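Long-range contact in esterase (Alcaligenes sp., PDB 1QLW), which probably hydrolyses carboxylic esters, as an enzyme of the alpha/beta hydrolase fold: residues Pro247-Phe252 / Asp311-Trp316. Sequence-based numbering, arbitrary orientation.
Sequences PVLVVF and DLILDW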
ATOM      1  N   PRO A 247      28.257   6.377   8.074  1.00 15.08           N
ATOM      2  CA  PRO A 247      27.815   7.068   9.292  1.00 15.88           C
ATOM      3  C   PRO A 247      26.474   6.506   9.740  1.00 14.39           C
ATOM      4  O   PRO A 247      25.596   6.223   8.920  1.00 14.28           O
ATOM      5  CB  PRO A 247      27.759   8.528   8.897  1.00 18.12           C
ATOM      6  CG  PRO A 247      28.599   8.653   7.670  1.00 21.40           C
ATOM      7  CD  PRO A 247      28.449   7.323   6.959  1.00 16.63           C
ATOM      8  N   VAL A 248      26.319   6.406  11.062  1.00 14.38           N
ATOM      9  CA  VAL A 248      25.132   5.844  11.678  1.00 14.25           C
ATOM     10  C   VAL A 248      24.563   6.736  12.772  1.00 13.49           C
ATOM     11  O   VAL A 248      25.288   7.216  13.629  1.00 14.70           O
ATOM     12  CB  VAL A 248      25.455   4.476  12.321  1.00 14.26           C
ATOM     13  CG1 VAL A 248      24.286   3.914  13.112  1.00 15.44           C
ATOM     14  CG2 VAL A 248      25.965   3.476  11.293  1.00 15.27           C
ATOM     15  N   LEU A 249      23.234   6.911  12.706  1.00 13.55           N
ATOM     16  CA  LEU A 249      22.487   7.606  13.731  1.00 13.83           C
ATOM     17  C   LEU A 249      21.402   6.679  14.267  1.00 13.88           C
ATOM     18  O   LEU A 249      20.626   6.161  13.459  1.00 14.73           O
ATOM     19  CB  LEU A 249      21.832   8.873  13.167  1.00 14.93           C
ATOM     20  CG  LEU A 249      20.980   9.666  14.155  1.00 14.94           C
ATOM     21  CD1 LEU A 249      21.822  10.276  15.267  1.00 16.57           C
ATOM     22  CD2 LEU A 249      20.214  10.769  13.432  1.00 15.62           C
ATOM     23  N   VAL A 250      21.364   6.469  15.571  1.00 13.87           N
ATOM     24  CA  VAL A 250      20.311   5.676  16.208  1.00 14.24           C
ATOM     25  C   VAL A 250      19.556   6.642  17.111  1.00 14.14           C
ATOM     26  O   VAL A 250      20.178   7.353  17.898  1.00 16.23           O
ATOM     27  CB  VAL A 250      20.878   4.473  16.974  1.00 15.26           C
ATOM     28  CG1 VAL A 250      19.789   3.770  17.761  1.00 16.97           C
ATOM     29  CG2 VAL A 250      21.596   3.526  16.015  1.00 16.84           C
ATOM     30  N   VAL A 251      18.226   6.676  17.024  1.00 14.08           N
ATOM     31  CA  VAL A 251      17.423   7.651  17.747  1.00 14.30           C
ATOM     32  C   VAL A 251      16.476   6.951  18.716  1.00 14.01           C
ATOM     33  O   VAL A 251      15.752   6.029  18.326  1.00 15.27           O
ATOM     34  CB  VAL A 251      16.583   8.514  16.777  1.00 14.83           C
ATOM     35  CG1 VAL A 251      15.885   9.632  17.549  1.00 15.78           C
ATOM     36  CG2 VAL A 251      17.436   9.092  15.663  1.00 16.88           C
ATOM     37  N   PHE A 252      16.465   7.407  19.968  1.00 14.28           N
ATOM     38  CA  PHE A 252      15.554   6.905  20.983  1.00 13.79           C
ATOM     39  C   PHE A 252      14.765   8.045  21.620  1.00 13.75           C
ATOM     40  O   PHE A 252      15.284   9.145  21.824  1.00 15.75           O
ATOM     41  CB  PHE A 252      16.244   6.100  22.096  1.00 15.35           C
ATOM     42  CG  PHE A 252      16.509   4.666  21.702  1.00 15.29           C
ATOM     43  CD1 PHE A 252      17.608   4.283  20.963  1.00 14.98           C
ATOM     44  CD2 PHE A 252      15.640   3.667  22.129  1.00 17.98           C
ATOM     45  CE1 PHE A 252      17.821   2.954  20.623  1.00 15.29           C
ATOM     46  CE2 PHE A 252      15.835   2.344  21.777  1.00 18.50           C
ATOM     47  CZ  PHE A 252      16.936   1.974  21.028  1.00 16.78           C
ATOM     48  N   ASP A 311      13.862  17.546  12.146  1.00 15.78           N
ATOM     49  CA  ASP A 311      14.943  18.504  11.957  1.00 17.02           C
ATOM     50  C   ASP A 311      16.243  18.022  12.564  1.00 16.26           C
ATOM     51  O   ASP A 311      17.305  18.236  11.991  1.00 17.12           O
ATOM     52  CB  ASP A 311      14.571  19.863  12.548  1.00 19.43           C
ATOM     53  CG  ASP A 311      13.669  20.666  11.645  1.00 21.45           C
ATOM     54  OD1 ASP A 311      13.415  20.256  10.497  1.00 22.47           O
ATOM     55  OD2 ASP A 311      13.217  21.740  12.092  1.00 25.94           O
ATOM     56  N   LEU A 312      16.198  17.381  13.729  1.00 16.47           N
ATOM     57  CA  LEU A 312      17.418  16.838  14.332  1.00 16.23           C
ATOM     58  C   LEU A 312      18.036  15.802  13.413  1.00 15.88           C
ATOM     59  O   LEU A 312      19.257  15.751  13.249  1.00 16.71           O
ATOM     60  CB  LEU A 312      17.110  16.263  15.703  1.00 17.77           C
ATOM     61  CG  LEU A 312      16.831  17.295  16.798  1.00 19.48           C
ATOM     62  CD1 LEU A 312      16.164  16.638  17.991  1.00 20.94           C
ATOM     63  CD2 LEU A 312      18.120  17.981  17.231  1.00 22.49           C
ATOM     64  N   ILE A 313      17.214  14.914  12.863  1.00 15.41           N
ATOM     65  CA  ILE A 313      17.704  13.863  11.982  1.00 15.88           C
ATOM     66  C   ILE A 313      18.248  14.448  10.687  1.00 15.77           C
ATOM     67  O   ILE A 313      19.329  14.066  10.229  1.00 15.99           O
ATOM     68  CB  ILE A 313      16.576  12.844  11.720  1.00 15.22           C
ATOM     69  CG1 ILE A 313      16.275  12.079  13.021  1.00 16.30           C
ATOM     70  CG2 ILE A 313      16.947  11.903  10.593  1.00 16.69           C
ATOM     71  CD1 ILE A 313      15.032  11.208  12.923  1.00 17.76           C
ATOM     72  N   LEU A 314      17.518  15.379  10.083  1.00 16.63           N
ATOM     73  CA  LEU A 314      17.966  15.977   8.827  1.00 17.81           C
ATOM     74  C   LEU A 314      19.248  16.782   8.997  1.00 18.48           C
ATOM     75  O   LEU A 314      20.117  16.775   8.127  1.00 19.26           O
ATOM     76  CB  LEU A 314      16.865  16.827   8.200  1.00 19.32           C
ATOM     77  CG  LEU A 314      15.613  16.071   7.761  1.00 19.96           C
ATOM     78  CD1 LEU A 314      14.561  17.049   7.273  1.00 22.96           C
ATOM     79  CD2 LEU A 314      15.939  15.044   6.682  1.00 21.90           C
ATOM     80  N   ASP A 315      19.379  17.455  10.142  1.00 19.13           N
ATOM     81  CA  ASP A 315      20.622  18.179  10.441  1.00 20.54           C
ATOM     82  C   ASP A 315      21.789  17.198  10.469  1.00 18.50           C
ATOM     83  O   ASP A 315      22.859  17.444   9.904  1.00 19.59           O
ATOM     84  CB  ASP A 315      20.528  18.920  11.768  1.00 25.74           C
ATOM     85  CG  ASP A 315      21.842  19.520  12.229  1.00 33.20           C
ATOM     86  OD1 ASP A 315      22.245  20.576  11.700  1.00 37.35           O
ATOM     87  OD2 ASP A 315      22.493  18.933  13.120  1.00 36.81           O
ATOM     88  N   TRP A 316      21.599  16.045  11.108  1.00 16.89           N
ATOM     89  CA  TRP A 316      22.629  15.017  11.157  1.00 16.75           C
ATOM     90  C   TRP A 316      22.922  14.486   9.763  1.00 16.20           C
ATOM     91  O   TRP A 316      24.093  14.346   9.388  1.00 18.06           O
ATOM     92  CB  TRP A 316      22.225  13.900  12.121  1.00 16.42           C
ATOM     93  CG  TRP A 316      23.264  12.813  12.205  1.00 16.52           C
ATOM     94  CD1 TRP A 316      24.287  12.728  13.092  1.00 17.55           C
ATOM     95  CD2 TRP A 316      23.382  11.669  11.357  1.00 16.17           C
ATOM     96  NE1 TRP A 316      25.036  11.607  12.854  1.00 18.20           N
ATOM     97  CE2 TRP A 316      24.516  10.940  11.783  1.00 16.98           C
ATOM     98  CE3 TRP A 316      22.627  11.185  10.275  1.00 16.01           C
ATOM     99  CZ2 TRP A 316      24.910   9.764  11.159  1.00 17.35           C
ATOM    100  CZ3 TRP A 316      23.044  10.021   9.672  1.00 16.93           C
ATOM    101  CH2 TRP A 316      24.167   9.317  10.114  1.00 17.37           C
TER
HETATM  102  O   HOH W   1      27.305   9.804  13.554  1.00 36.01           O
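Trp316 reaches from its helix to strand 248-252 and lays its indole over Leu249. With CG anti to the backbone N (chi1 -180°), the ring is carried out from the helix toward the strand. Its CB meets the Leu249 methyl CD2 at 3.9 Å, and CG lies under the same methyl. The six-membered ring comes next: Leu249 CB sits 3.5 Å from its centroid, only 5° off the ring normal, a CH-pi contact over the middle of one face. Leucine suits this place because its CB covers the benzene part while its branch, running back toward the helix, covers the pyrrole part. At the far end CZ2 touches the strand backbone, 3.4 Å from Val248 C, and packs against Pro247 CB at 3.8 Å, while CH2 brings the ring edge to Pro247 O. The one polar atom of the side chain, Trp316 NE1, donates to a water whose O lies 3.0 Å from it, near the ring plane. That water in turn donates a longer bond to Val248 O; a wide ring with one N-H can thus be buried with its polar atom satisfied. A phenylalanine at Trp316 would probably leave this water without its helix-side partner and open a gap beside Pro247 and Val248. One turn back, Ile313 extends the apolar surface: its CG1, anti to its own carbonyl carbon, lies 4.2 Å from Val251 CG2 and also against Leu249 CD2; an aliphatic chain suits this buried place between two apolar side chains. Gln284 and Met286 of the neighbouring strand also touch Leu249, and Trp88 adjoins Ile313. The axis of 311-316 runs nearly antiparallel to that of strand 248-252, at 169°, and approaches it to 10.3 Å: helix 306-319 packs on the parallel part of the mixed beta-sheet, as in the alpha/beta hydrolase fold.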